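Local coordinates for DUF1573 domain-containing protein (PDB 2QSV), which is of unknown function, possibly linked to cysteine-type peptidase activity, and is represented here by its C-terminal part, two beta-sandwich domains in tandem, at residues P160-V165 / A198-I203; L122-D127 / R212-K217; A138-R143 / L179-D184; M73-K78 / R151-T156. All blocks are in the same frame, centred on the assembly; numbering follows the deposited sequence.

Interaction 1: residues P160-V165 / A198-I203; sequences PALTAV and ADISII. With NA (sodium ion), chain C; SO4 (sulfate ion), chain B.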
loop_
_atom_site.group_PDB
_atom_site.type_symbol
_atom_site.label_atom_id
_atom_site.label_comp_id
_atom_site.label_asym_id
_atom_site.label_seq_id
_atom_site.Cartn_x
_atom_site.Cartn_y
_atom_site.Cartn_z
ATOM N N PRO A 160 -2.770 -3.181 -11.923
ATOM C CA PRO A 160 -3.898 -4.042 -12.200
ATOM C C PRO A 160 -3.612 -5.166 -13.201
ATOM O O PRO A 160 -4.414 -6.076 -13.304
ATOM C CB PRO A 160 -4.963 -3.065 -12.776
ATOM C CG PRO A 160 -4.164 -2.005 -13.412
ATOM C CD PRO A 160 -3.016 -1.799 -12.452
ATOM N N ALA A 161 -2.514 -5.096 -13.939
ATOM C CA ALA A 161 -2.150 -6.176 -14.864
ATOM C C ALA A 161 -1.315 -7.285 -14.171
ATOM O O ALA A 161 -1.058 -8.322 -14.766
ATOM C CB ALA A 161 -1.366 -5.624 -16.046
ATOM N N LEU A 162 -0.899 -7.038 -12.932
ATOM C CA LEU A 162 0.079 -7.885 -12.214
ATOM C C LEU A 162 -0.528 -8.496 -10.952
ATOM O O LEU A 162 -1.061 -7.766 -10.111
ATOM C CB LEU A 162 1.307 -7.059 -11.824
ATOM C CG LEU A 162 2.432 -7.721 -10.975
ATOM C CD1 LEU A 162 3.147 -8.890 -11.654
ATOM C CD2 LEU A 162 3.455 -6.680 -10.578
ATOM N N THR A 163 -0.444 -9.822 -10.829
ATOM C CA THR A 163 -0.794 -10.499 -9.574
ATOM C C THR A 163 0.346 -11.387 -9.076
ATOM O O THR A 163 1.174 -11.809 -9.861
ATOM C CB THR A 163 -2.077 -11.355 -9.679
ATOM O OG1 THR A 163 -1.922 -12.322 -10.720
ATOM C CG2 THR A 163 -3.304 -10.471 -9.960
ATOM N N ALA A 164 0.424 -11.587 -7.758
ATOM C CA ALA A 164 1.494 -12.418 -7.158
ATOM C C ALA A 164 0.989 -13.032 -5.878
ATOM O O ALA A 164 0.615 -12.308 -4.944
ATOM C CB ALA A 164 2.778 -11.596 -6.911
ATOM N N VAL A 165 0.987 -14.380 -5.837
ATOM C CA VAL A 165 0.496 -15.141 -4.695
ATOM C C VAL A 165 1.530 -16.210 -4.283
ATOM O O VAL A 165 1.916 -17.017 -5.103
ATOM C CB VAL A 165 -0.824 -15.849 -5.031
ATOM C CG1 VAL A 165 -1.468 -16.435 -3.713
ATOM C CG2 VAL A 165 -1.790 -14.881 -5.729
ATOM N N ALA A 198 6.557 -2.799 -12.756
ATOM C CA ALA A 198 5.725 -2.759 -11.563
ATOM C C ALA A 198 6.398 -3.548 -10.412
ATOM O O ALA A 198 7.161 -4.512 -10.670
ATOM C CB ALA A 198 4.368 -3.307 -11.903
ATOM N N ASP A 199 6.183 -3.110 -9.183
ATOM C CA ASP A 199 6.741 -3.773 -8.018
ATOM C C ASP A 199 5.802 -4.793 -7.382
ATOM O O ASP A 199 4.614 -4.532 -7.196
ATOM C CB ASP A 199 7.134 -2.783 -6.919
ATOM C CG ASP A 199 8.287 -1.877 -7.327
ATOM O OD1 ASP A 199 9.224 -2.343 -8.030
ATOM O OD2 ASP A 199 8.223 -0.677 -6.957
ATOM N N ILE A 200 6.369 -5.952 -7.032
ATOM C CA ILE A 200 5.731 -6.790 -6.030
ATOM C C ILE A 200 6.328 -6.421 -4.669
ATOM O O ILE A 200 7.507 -6.483 -4.512
ATOM C CB ILE A 200 5.948 -8.326 -6.290
ATOM C CG1 ILE A 200 5.348 -8.716 -7.647
ATOM C CG2 ILE A 200 5.259 -9.086 -5.156
ATOM C CD1 ILE A 200 5.948 -10.063 -8.290
ATOM N N SER A 201 5.503 -6.047 -3.703
ATOM C CA SER A 201 5.997 -5.671 -2.389
ATOM C C SER A 201 5.718 -6.774 -1.372
ATOM O O SER A 201 4.569 -7.276 -1.269
ATOM C CB SER A 201 5.349 -4.369 -1.909
ATOM O OG SER A 201 5.684 -3.303 -2.793
ATOM N N ILE A 202 6.772 -7.164 -0.654
ATOM C CA ILE A 202 6.661 -8.254 0.337
ATOM C C ILE A 202 7.066 -7.757 1.678
ATOM O O ILE A 202 8.137 -7.271 1.840
ATOM C CB ILE A 202 7.567 -9.516 -0.048
ATOM C CG1 ILE A 202 7.172 -10.066 -1.443
ATOM C CG2 ILE A 202 7.514 -10.594 1.115
ATOM C CD1 ILE A 202 8.161 -11.112 -2.045
ATOM N N ILE A 203 6.190 -7.870 2.654
ATOM C CA ILE A 203 6.564 -7.588 4.022
ATOM C C ILE A 203 6.785 -8.934 4.748
ATOM O O ILE A 203 5.930 -9.790 4.689
ATOM C CB ILE A 203 5.534 -6.717 4.732
ATOM C CG1 ILE A 203 5.599 -5.288 4.091
ATOM C CG2 ILE A 203 5.846 -6.637 6.268
ATOM C CD1 ILE A 203 4.704 -4.307 4.671
HETATM NA NA NA C . -2.688 -5.858 -8.825
HETATM S S SO4 B . 3.966 -0.124 -8.833
HETATM O O1 SO4 B . 5.324 -0.448 -9.264
HETATM O O2 SO4 B . 3.749 1.339 -8.824
HETATM O O3 SO4 B . 2.952 -0.734 -9.690
HETATM O O4 SO4 B . 3.834 -0.564 -7.451
HETATM O O HOH W 1 -4.029 -7.332 -9.447
HETATM O O HOH W 2 -3.270 -7.448 -6.868
HETATM O O HOH W 3 -4.166 -3.974 -8.003
#
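The two sheets of the C-terminal Ig-like beta sandwich face each other where L162 and A164 meet A198 and I200. L162 makes contact with a single branch. Its CG lies anti to the backbone N (chi1 176°), which sends the side chain across the gap between the sheets. CD2 then settles 3.7 Å from A198 CB and 4.0 Å from I200 CG1. The side chains of L162 and I200 cross at about a right angle. A164 adds only its methyl. A164 CB sits against both branches of I200, 3.8 Å from I200 CD1 and about as close to CG1 and CG2.

No hydrogen bond links the segments, as expected for packing between sheets. The axes of strands 162-165 and 198-203 stay 8.4 Å apart, and the strands run in roughly the same direction, 24° from parallel. Strand 162-166 is an edge of the four-stranded sheet. Strand 195-204 is an inner strand of the five-stranded one.

Each backbone also serves an ion. L162 O binds the sodium ion at 2.8 Å; T157 OG1, N159 O and three waters complete the site. D199 N donates to sulfate O1 at 2.8 Å. This sulfate probably comes from the crystallisation liquor. D199 CB points away from 160-165, and OD1 forms a salt bridge with K215 NZ.

Interaction 2: residues L122-D127 / R212-K217; sequences LSTYLD and RRIKVK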
loop_
_atom_site.group_PDB
_atom_site.type_symbol
_atom_site.label_atom_id
_atom_site.label_comp_id
_atom_site.label_asym_id
_atom_site.label_seq_id
_atom_site.Cartn_x
_atom_site.Cartn_y
_atom_site.Cartn_z
ATOM N N LEU A 122 15.766 -14.308 -2.785
ATOM C CA LEU A 122 14.989 -14.441 -4.037
ATOM C C LEU A 122 15.544 -13.509 -5.131
ATOM O O LEU A 122 16.318 -12.582 -4.867
ATOM C CB LEU A 122 13.469 -14.127 -3.880
ATOM C CG LEU A 122 12.884 -12.946 -3.045
ATOM C CD1 LEU A 122 13.830 -11.786 -2.697
ATOM C CD2 LEU A 122 11.563 -12.458 -3.465
ATOM N N SER A 123 15.050 -13.742 -6.328
ATOM C CA SER A 123 15.272 -12.857 -7.436
ATOM C C SER A 123 14.394 -11.616 -7.283
ATOM O O SER A 123 13.189 -11.687 -7.017
ATOM C CB SER A 123 14.954 -13.627 -8.716
ATOM O OG SER A 123 14.818 -12.682 -9.774
ATOM N N THR A 124 15.016 -10.454 -7.386
ATOM C CA THR A 124 14.266 -9.198 -7.227
ATOM C C THR A 124 14.089 -8.393 -8.533
ATOM O O THR A 124 13.688 -7.238 -8.513
ATOM C CB THR A 124 14.822 -8.341 -6.088
ATOM O OG1 THR A 124 16.230 -8.186 -6.263
ATOM C CG2 THR A 124 14.524 -9.014 -4.707
ATOM N N TYR A 125 14.382 -9.034 -9.653
ATOM C CA TYR A 125 14.285 -8.415 -10.955
ATOM C C TYR A 125 13.814 -9.479 -11.915
ATOM O O TYR A 125 14.497 -10.473 -12.135
ATOM C CB TYR A 125 15.643 -7.848 -11.379
ATOM C CG TYR A 125 15.596 -7.071 -12.710
ATOM C CD1 TYR A 125 15.306 -5.711 -12.744
ATOM C CD2 TYR A 125 15.851 -7.713 -13.925
ATOM C CE1 TYR A 125 15.283 -4.986 -13.974
ATOM C CE2 TYR A 125 15.825 -7.009 -15.156
ATOM C CZ TYR A 125 15.540 -5.650 -15.165
ATOM O OH TYR A 125 15.521 -4.960 -16.381
ATOM N N LEU A 126 12.635 -9.299 -12.471
ATOM C CA LEU A 126 12.119 -10.247 -13.425
ATOM C C LEU A 126 11.674 -9.514 -14.705
ATOM O O LEU A 126 10.702 -8.756 -14.690
ATOM C CB LEU A 126 10.920 -11.033 -12.823
ATOM C CG LEU A 126 10.144 -11.948 -13.799
ATOM C CD1 LEU A 126 11.006 -13.098 -14.341
ATOM C CD2 LEU A 126 8.872 -12.536 -13.150
ATOM N N ASP A 127 12.363 -9.769 -15.812
ATOM C CA ASP A 127 11.927 -9.198 -17.092
ATOM C C ASP A 127 11.237 -10.290 -17.865
ATOM O O ASP A 127 11.882 -11.240 -18.316
ATOM C CB ASP A 127 13.119 -8.603 -17.880
ATOM C CG ASP A 127 12.675 -7.728 -19.093
ATOM O OD1 ASP A 127 11.525 -7.840 -19.603
ATOM O OD2 ASP A 127 13.512 -6.913 -19.523
ATOM N N ARG A 212 10.514 -5.980 0.976
ATOM C CA ARG A 212 11.338 -6.421 -0.144
ATOM C C ARG A 212 10.560 -6.199 -1.429
ATOM O O ARG A 212 9.377 -6.396 -1.437
ATOM C CB ARG A 212 11.675 -7.914 0.065
ATOM C CG ARG A 212 12.944 -8.320 -0.599
ATOM C CD ARG A 212 14.191 -7.791 0.133
ATOM N NE ARG A 212 15.268 -8.245 -0.707
ATOM C CZ ARG A 212 15.809 -9.462 -0.625
ATOM N NH1 ARG A 212 15.395 -10.342 0.343
ATOM N NH2 ARG A 212 16.783 -9.767 -1.467
ATOM N N ARG A 213 11.188 -5.704 -2.499
ATOM C CA ARG A 213 10.463 -5.458 -3.732
ATOM C C ARG A 213 11.082 -6.153 -4.898
ATOM O O ARG A 213 12.301 -6.166 -5.074
ATOM C CB ARG A 213 10.307 -3.948 -4.047
ATOM C CG ARG A 213 9.505 -3.212 -3.053
ATOM C CD ARG A 213 9.652 -1.751 -3.398
ATOM N NE ARG A 213 8.809 -0.849 -2.636
ATOM C CZ ARG A 213 9.221 -0.144 -1.597
ATOM N NH1 ARG A 213 10.426 -0.303 -1.117
ATOM N NH2 ARG A 213 8.401 0.682 -1.016
ATOM N N ILE A 214 10.215 -6.771 -5.671
ATOM C CA ILE A 214 10.594 -7.394 -6.881
ATOM C C ILE A 214 10.090 -6.512 -8.018
ATOM O O ILE A 214 8.887 -6.247 -8.111
ATOM C CB ILE A 214 9.907 -8.799 -7.035
ATOM C CG1 ILE A 214 10.345 -9.728 -5.899
ATOM C CG2 ILE A 214 10.297 -9.450 -8.363
ATOM C CD1 ILE A 214 9.434 -10.951 -5.830
ATOM N N LYS A 215 11.004 -6.070 -8.870
ATOM C CA LYS A 215 10.606 -5.350 -10.083
ATOM C C LYS A 215 10.302 -6.320 -11.208
ATOM O O LYS A 215 11.136 -7.122 -11.593
ATOM C CB LYS A 215 11.694 -4.367 -10.543
ATOM C CG LYS A 215 11.442 -3.831 -11.995
ATOM C CD LYS A 215 10.171 -2.949 -12.086
ATOM C CE LYS A 215 10.311 -1.669 -11.266
ATOM N NZ LYS A 215 9.050 -1.173 -10.700
ATOM N N VAL A 216 9.083 -6.258 -11.703
ATOM C CA VAL A 216 8.637 -7.045 -12.820
ATOM C C VAL A 216 8.444 -6.139 -14.068
ATOM O O VAL A 216 7.767 -5.099 -14.009
ATOM C CB VAL A 216 7.317 -7.765 -12.481
ATOM C CG1 VAL A 216 6.831 -8.659 -13.650
ATOM C CG2 VAL A 216 7.470 -8.620 -11.181
ATOM N N LYS A 217 9.050 -6.545 -15.169
ATOM C CA LYS A 217 8.889 -5.911 -16.479
ATOM C C LYS A 217 8.230 -6.831 -17.487
ATOM O O LYS A 217 8.451 -8.057 -17.488
ATOM C CB LYS A 217 10.236 -5.475 -17.019
ATOM C CG LYS A 217 10.796 -4.304 -16.294
ATOM C CD LYS A 217 12.203 -3.998 -16.837
ATOM C CE LYS A 217 12.772 -2.833 -16.063
ATOM N NZ LYS A 217 14.141 -2.547 -16.577
HETATM O O HOH W 4 18.120 -12.324 -2.125
#
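K217 reaches along the 122-127 segment past D127 to Y125. Its CB lies 3.7 Å from D127 OD1. Its CG stands anti to the carbonyl carbon (chi1 -72°), and the chain is extended from there on. CD and CE pass Y125 OH, each 3.5 Å from it. NZ ends at the ring edge, near the ring plane, and donates to Y125 OH at 2.8 Å. This bond fixes the lysine tip on the phenol. D127 OD1 is hydrogen-bonded to the backbone N of G129.

The backbones pair in parallel, Y125 with K215, L126 with V216 and D127 with K217. K215 N donates to T124 O, L126 N to K215 O and K217 N to L126 O. The last two bonds are nearly straight, at 173° and 170°. Strand 120-121 belongs to the other sheet, so the chain changes sheets between there and 125. This resembles the A-to-A' switch of Ig folds, with A' pairing in parallel with the last strand.

The switch is packed by L122. Its CD1 lies over one face of the R212 guanidinium, 3.5 Å above the plane and toward the rim. Its CD2 touches I214 CD1 at 3.5 Å. A water in the guanidinium plane accepts from R212 NH2 and from L122 N, while R212 NH1 is hydrogen-bonded to M120 O.

Interaction 3: residues A138-R143 / L179-D184; sequences AAIEIR and LRIAVD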
loop_
_atom_site.group_PDB
_atom_site.type_symbol
_atom_site.label_atom_id
_atom_site.label_comp_id
_atom_site.label_asym_id
_atom_site.label_seq_id
_atom_site.Cartn_x
_atom_site.Cartn_y
_atom_site.Cartn_z
ATOM N N ALA A 138 4.711 -16.674 -14.317
ATOM C CA ALA A 138 6.093 -16.924 -13.953
ATOM C C ALA A 138 6.107 -17.343 -12.482
ATOM O O ALA A 138 5.103 -17.236 -11.777
ATOM C CB ALA A 138 6.966 -15.669 -14.184
ATOM N N ALA A 139 7.242 -17.814 -12.006
ATOM C CA ALA A 139 7.338 -18.224 -10.607
ATOM C C ALA A 139 8.698 -17.815 -10.085
ATOM O O ALA A 139 9.679 -18.040 -10.732
ATOM C CB ALA A 139 7.136 -19.718 -10.491
ATOM N N ILE A 140 8.750 -17.159 -8.947
ATOM C CA ILE A 140 10.017 -16.848 -8.340
ATOM C C ILE A 140 10.123 -17.694 -7.086
ATOM O O ILE A 140 9.204 -17.714 -6.276
ATOM C CB ILE A 140 10.131 -15.332 -8.020
ATOM C CG1 ILE A 140 10.460 -14.544 -9.321
ATOM C CG2 ILE A 140 11.188 -15.020 -6.956
ATOM C CD1 ILE A 140 10.421 -13.048 -9.134
ATOM N N GLU A 141 11.250 -18.379 -6.926
ATOM C CA GLU A 141 11.485 -19.163 -5.735
ATOM C C GLU A 141 11.942 -18.282 -4.592
ATOM O O GLU A 141 12.909 -17.498 -4.693
ATOM C CB GLU A 141 12.509 -20.289 -6.016
ATOM C CG GLU A 141 12.762 -21.140 -4.754
ATOM C CD GLU A 141 13.645 -22.374 -4.988
ATOM O OE1 GLU A 141 14.607 -22.325 -5.745
ATOM O OE2 GLU A 141 13.404 -23.391 -4.348
ATOM N N ILE A 142 11.223 -18.378 -3.501
ATOM C CA ILE A 142 11.584 -17.649 -2.342
ATOM C C ILE A 142 12.206 -18.601 -1.331
ATOM O O ILE A 142 11.561 -19.536 -0.894
ATOM C CB ILE A 142 10.362 -16.962 -1.714
ATOM C CG1 ILE A 142 9.793 -15.863 -2.658
ATOM C CG2 ILE A 142 10.740 -16.449 -0.309
ATOM C CD1 ILE A 142 8.513 -15.178 -2.061
ATOM N N ARG A 143 13.401 -18.260 -0.880
ATOM C CA ARG A 143 14.164 -19.150 -0.083
ATOM C C ARG A 143 14.349 -18.571 1.320
ATOM O O ARG A 143 14.604 -17.363 1.469
ATOM C CB ARG A 143 15.500 -19.302 -0.768
ATOM C CG ARG A 143 16.113 -20.612 -0.566
ATOM C CD ARG A 143 17.422 -20.708 -1.292
ATOM N NE ARG A 143 18.394 -21.299 -0.386
ATOM C CZ ARG A 143 19.661 -21.565 -0.688
ATOM N NH1 ARG A 143 20.126 -21.265 -1.899
ATOM N NH2 ARG A 143 20.477 -22.076 0.241
ATOM N N LEU A 179 6.553 -18.144 -5.455
ATOM C CA LEU A 179 5.702 -16.963 -5.672
ATOM C C LEU A 179 5.144 -17.073 -7.062
ATOM O O LEU A 179 5.889 -17.064 -8.019
ATOM C CB LEU A 179 6.529 -15.676 -5.528
ATOM C CG LEU A 179 5.768 -14.331 -5.623
ATOM C CD1 LEU A 179 4.738 -14.187 -4.524
ATOM C CD2 LEU A 179 6.814 -13.220 -5.569
ATOM N N ARG A 180 3.837 -17.260 -7.209
ATOM C CA ARG A 180 3.315 -17.440 -8.567
ATOM C C ARG A 180 2.890 -16.060 -9.089
ATOM O O ARG A 180 2.043 -15.453 -8.518
ATOM C CB ARG A 180 2.057 -18.312 -8.581
ATOM C CG ARG A 180 2.185 -19.616 -7.789
ATOM C CD ARG A 180 2.986 -20.588 -8.482
ATOM N NE ARG A 180 2.907 -21.900 -7.808
ATOM C CZ ARG A 180 3.335 -23.025 -8.374
ATOM N NH1 ARG A 180 3.808 -22.967 -9.606
ATOM N NH2 ARG A 180 3.308 -24.192 -7.723
ATOM N N ILE A 181 3.447 -15.644 -10.212
ATOM C CA ILE A 181 3.243 -14.314 -10.782
ATOM C C ILE A 181 2.479 -14.508 -12.107
ATOM O O ILE A 181 2.699 -15.482 -12.840
ATOM C CB ILE A 181 4.614 -13.632 -10.985
ATOM C CG1 ILE A 181 5.249 -13.401 -9.606
ATOM C CG2 ILE A 181 4.525 -12.299 -11.829
ATOM C CD1 ILE A 181 6.758 -13.274 -9.638
ATOM N N ALA A 182 1.517 -13.625 -12.366
ATOM C CA ALA A 182 0.844 -13.591 -13.677
ATOM C C ALA A 182 0.693 -12.135 -14.172
ATOM O O ALA A 182 0.364 -11.236 -13.370
ATOM C CB ALA A 182 -0.510 -14.316 -13.625
ATOM N N VAL A 183 1.027 -11.898 -15.441
ATOM C CA VAL A 183 0.828 -10.582 -16.088
ATOM C C VAL A 183 -0.237 -10.733 -17.189
ATOM O O VAL A 183 -0.151 -11.650 -18.000
ATOM C CB VAL A 183 2.141 -9.939 -16.603
ATOM C CG1 VAL A 183 1.869 -8.633 -17.493
ATOM C CG2 VAL A 183 3.025 -9.593 -15.436
ATOM N N ASP A 184 -1.260 -9.864 -17.155
ATOM C CA ASP A 184 -2.390 -9.899 -18.087
ATOM C C ASP A 184 -2.199 -8.793 -19.143
ATOM O O ASP A 184 -2.434 -7.607 -18.850
ATOM C CB ASP A 184 -3.719 -9.724 -17.327
ATOM C CG ASP A 184 -4.984 -10.103 -18.174
ATOM O OD1 ASP A 184 -4.951 -10.130 -19.432
ATOM O OD2 ASP A 184 -6.041 -10.356 -17.551
#
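A138 and I140 pair with I181 and L179 through four backbone hydrogen bonds. A138 N donates to I181 O and I181 N to A138 O, both at 2.8 Å. I140 N donates to L179 O at 3.0 Å, and L179 N to I140 O at 2.8 Å. Both are hydrogen-bonded antiparallel pairs. A139 and R180 form the non-hydrogen-bonded pair between them. There A139 CA makes a CH···O contact of 3.2 Å with L179 O, which therefore has two partners across the contact.

The apolar contacts lie on the face that carries I140, L179 and I181. I140 CD1 meets I181 CD1 at 3.7 Å, diagonally across the ladder. I142 adds its CD1 against L179 CB at 4.0 Å. The other face is more polar; R180 forms a salt bridge there with D167.

These are the two central strands of the four-stranded sheet. Strand 176-183 has edge strand 162-166 on its other side, bonded through R180 and A182. The isoleucine face packs on the opposing sheet, with I140 on I214, I181 on I200 and I142 on I202. At its C-terminal end, strand 176-183 leads through D184, the N-cap, into helix 185-190.

Interaction 4: residues M73-K78 / R151-T156; sequences MPPGMK and RLHSVT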
loop_
_atom_site.group_PDB
_atom_site.type_symbol
_atom_site.label_atom_id
_atom_site.label_comp_id
_atom_site.label_asym_id
_atom_site.label_seq_id
_atom_site.Cartn_x
_atom_site.Cartn_y
_atom_site.Cartn_z
HETATM N N MSE A 73 -2.375 -5.216 16.258
HETATM C CA MSE A 73 -2.448 -5.229 14.786
HETATM C C MSE A 73 -1.216 -6.036 14.312
HETATM O O MSE A 73 -0.092 -5.737 14.687
HETATM C CB MSE A 73 -2.433 -3.806 14.191
HETATM C CG MSE A 73 -2.505 -3.730 12.634
HETATM SE SE MSE A 73 -2.586 -2.052 11.881
HETATM C CE MSE A 73 -4.315 -2.003 11.619
ATOM N N PRO A 74 -1.435 -7.071 13.500
ATOM C CA PRO A 74 -0.310 -7.835 12.948
ATOM C C PRO A 74 0.443 -7.066 11.814
ATOM O O PRO A 74 -0.180 -6.231 11.123
ATOM C CB PRO A 74 -0.986 -9.080 12.368
ATOM C CG PRO A 74 -2.410 -8.670 12.122
ATOM C CD PRO A 74 -2.748 -7.528 13.005
ATOM N N PRO A 75 1.727 -7.393 11.589
ATOM C CA PRO A 75 2.479 -6.751 10.493
ATOM C C PRO A 75 1.943 -7.089 9.089
ATOM O O PRO A 75 1.155 -8.018 8.914
ATOM C CB PRO A 75 3.913 -7.264 10.686
ATOM C CG PRO A 75 3.790 -8.490 11.472
ATOM C CD PRO A 75 2.549 -8.392 12.317
ATOM N N GLY A 76 2.368 -6.327 8.093
ATOM C CA GLY A 76 1.808 -6.433 6.759
ATOM C C GLY A 76 1.463 -5.064 6.220
ATOM O O GLY A 76 1.432 -4.092 6.959
HETATM N N MSE A 77 1.176 -4.988 4.935
HETATM C CA MSE A 77 0.781 -3.727 4.279
HETATM C C MSE A 77 -0.697 -3.486 4.570
HETATM O O MSE A 77 -1.539 -4.378 4.361
HETATM C CB MSE A 77 1.019 -3.854 2.773
HETATM C CG MSE A 77 0.750 -2.562 1.964
HETATM SE SE MSE A 77 2.221 -1.330 2.259
HETATM C CE MSE A 77 3.721 -2.132 1.253
ATOM N N LYS A 78 -0.998 -2.326 5.153
ATOM C CA LYS A 78 -2.364 -1.943 5.465
ATOM C C LYS A 78 -2.751 -0.866 4.466
ATOM O O LYS A 78 -1.964 0.035 4.189
ATOM C CB LYS A 78 -2.440 -1.397 6.903
ATOM C CG LYS A 78 -1.636 -2.188 7.956
ATOM C CD LYS A 78 -2.250 -3.608 8.123
ATOM C CE LYS A 78 -1.420 -4.465 9.071
ATOM N NZ LYS A 78 -1.928 -5.876 9.095
ATOM N N ARG A 151 8.366 -15.679 7.621
ATOM C CA ARG A 151 6.955 -15.403 7.489
ATOM C C ARG A 151 6.685 -14.291 6.479
ATOM O O ARG A 151 7.346 -13.246 6.545
ATOM C CB ARG A 151 6.410 -14.970 8.849
ATOM C CG ARG A 151 6.521 -16.077 9.922
ATOM C CD ARG A 151 6.053 -15.547 11.289
ATOM N NE ARG A 151 6.552 -16.420 12.346
ATOM C CZ ARG A 151 6.092 -17.652 12.569
ATOM N NH1 ARG A 151 5.124 -18.157 11.809
ATOM N NH2 ARG A 151 6.603 -18.397 13.544
ATOM N N LEU A 152 5.751 -14.523 5.567
ATOM C CA LEU A 152 5.398 -13.549 4.546
ATOM C C LEU A 152 4.116 -12.916 5.018
ATOM O O LEU A 152 3.041 -13.502 4.863
ATOM C CB LEU A 152 5.218 -14.199 3.162
ATOM C CG LEU A 152 6.309 -15.097 2.612
ATOM C CD1 LEU A 152 5.997 -15.579 1.174
ATOM C CD2 LEU A 152 7.725 -14.500 2.701
ATOM N N HIS A 153 4.238 -11.774 5.691
ATOM C CA HIS A 153 3.080 -11.130 6.260
ATOM C C HIS A 153 2.132 -10.584 5.196
ATOM O O HIS A 153 0.927 -10.610 5.378
ATOM C CB HIS A 153 3.496 -10.003 7.196
ATOM C CG HIS A 153 4.406 -10.428 8.280
ATOM N ND1 HIS A 153 4.095 -11.455 9.147
ATOM C CD2 HIS A 153 5.614 -9.950 8.669
ATOM C CE1 HIS A 153 5.061 -11.572 10.039
ATOM N NE2 HIS A 153 5.995 -10.673 9.769
ATOM N N SER A 154 2.669 -10.043 4.109
ATOM C CA SER A 154 1.798 -9.615 2.998
ATOM C C SER A 154 2.580 -9.622 1.695
ATOM O O SER A 154 3.800 -9.485 1.704
ATOM C CB SER A 154 1.197 -8.202 3.269
ATOM O OG SER A 154 2.236 -7.257 3.362
ATOM N N VAL A 155 1.870 -9.793 0.582
ATOM C CA VAL A 155 2.461 -9.773 -0.732
ATOM C C VAL A 155 1.481 -8.943 -1.544
ATOM O O VAL A 155 0.358 -9.369 -1.770
ATOM C CB VAL A 155 2.646 -11.194 -1.375
ATOM C CG1 VAL A 155 3.107 -11.049 -2.814
ATOM C CG2 VAL A 155 3.711 -12.083 -0.582
ATOM N N THR A 156 1.888 -7.739 -1.932
ATOM C CA THR A 156 0.958 -6.823 -2.578
ATOM C C THR A 156 1.467 -6.287 -3.938
ATOM O O THR A 156 2.680 -6.105 -4.159
ATOM C CB THR A 156 0.491 -5.683 -1.622
ATOM O OG1 THR A 156 1.606 -5.102 -0.977
ATOM C CG2 THR A 156 -0.505 -6.198 -0.511
#
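P75 meets the face of H153 obliquely, with its CB-CG edge, CG almost over the centre of the imidazole. CG is 3.5 Å from the ring centroid and only 7° off the ring normal, a CH-pi contact. The opposite face has R151 O over its centre, 4.2 Å above the plane. The ring is thus sandwiched between a proline methylene and a carbonyl oxygen. H153 CG stands anti to the carbonyl carbon (chi1 -56°), which turns one face of the ring to P75 CG. Separately, H153 CB lies 3.5 Å from P75 O. The ring's rotation is further fixed by a hydrogen bond between its NE2 and D107 OD2.

H153 and S154 both lie opposite I203, a classic beta bulge in strand 150-157. As a result, two consecutive side chains point toward 73-78, a segment of the first domain of this chain. The contact therefore joins the two domains.

S154 OG accepts from M77 N at 3.0 Å, with 153° at the hydrogen. It also lies 3.5 Å from G76 CA, where the backbone comes close and glycine has no side chain to interfere. M77, a selenomethionine, has its CG and CB about 4.0 Å from T156 OG1, and the two side chains cross obliquely. Behind this surface K78 NZ donates to P74 O at 2.7 Å, which ties the turn back to the start of strand 76-87.

Overall arrangement
Interactions 1, 2 and 3 all lie in the C-terminal Ig-like domain, their centres 9 to 10 Å apart. Interactions 2 and 3 pair strands within each sheet, and interaction 1 packs the two sheets together. I200 CD1 links all three, lying 3.6 Å from both I181 CD1 and V216 CG2. Interaction 4 is part of the junction with the first domain of this chain. Its centre is 13 Å from that of interaction 1, and it joins the same sheet through S201 O and T156 N, 2.8 Å apart. The sodium ion belongs to interaction 1; the side chain of T156 is about 8 Å from the sodium ion. The sulfate beside D199 also lies about 4 Å from the K215 side chain of interaction 2.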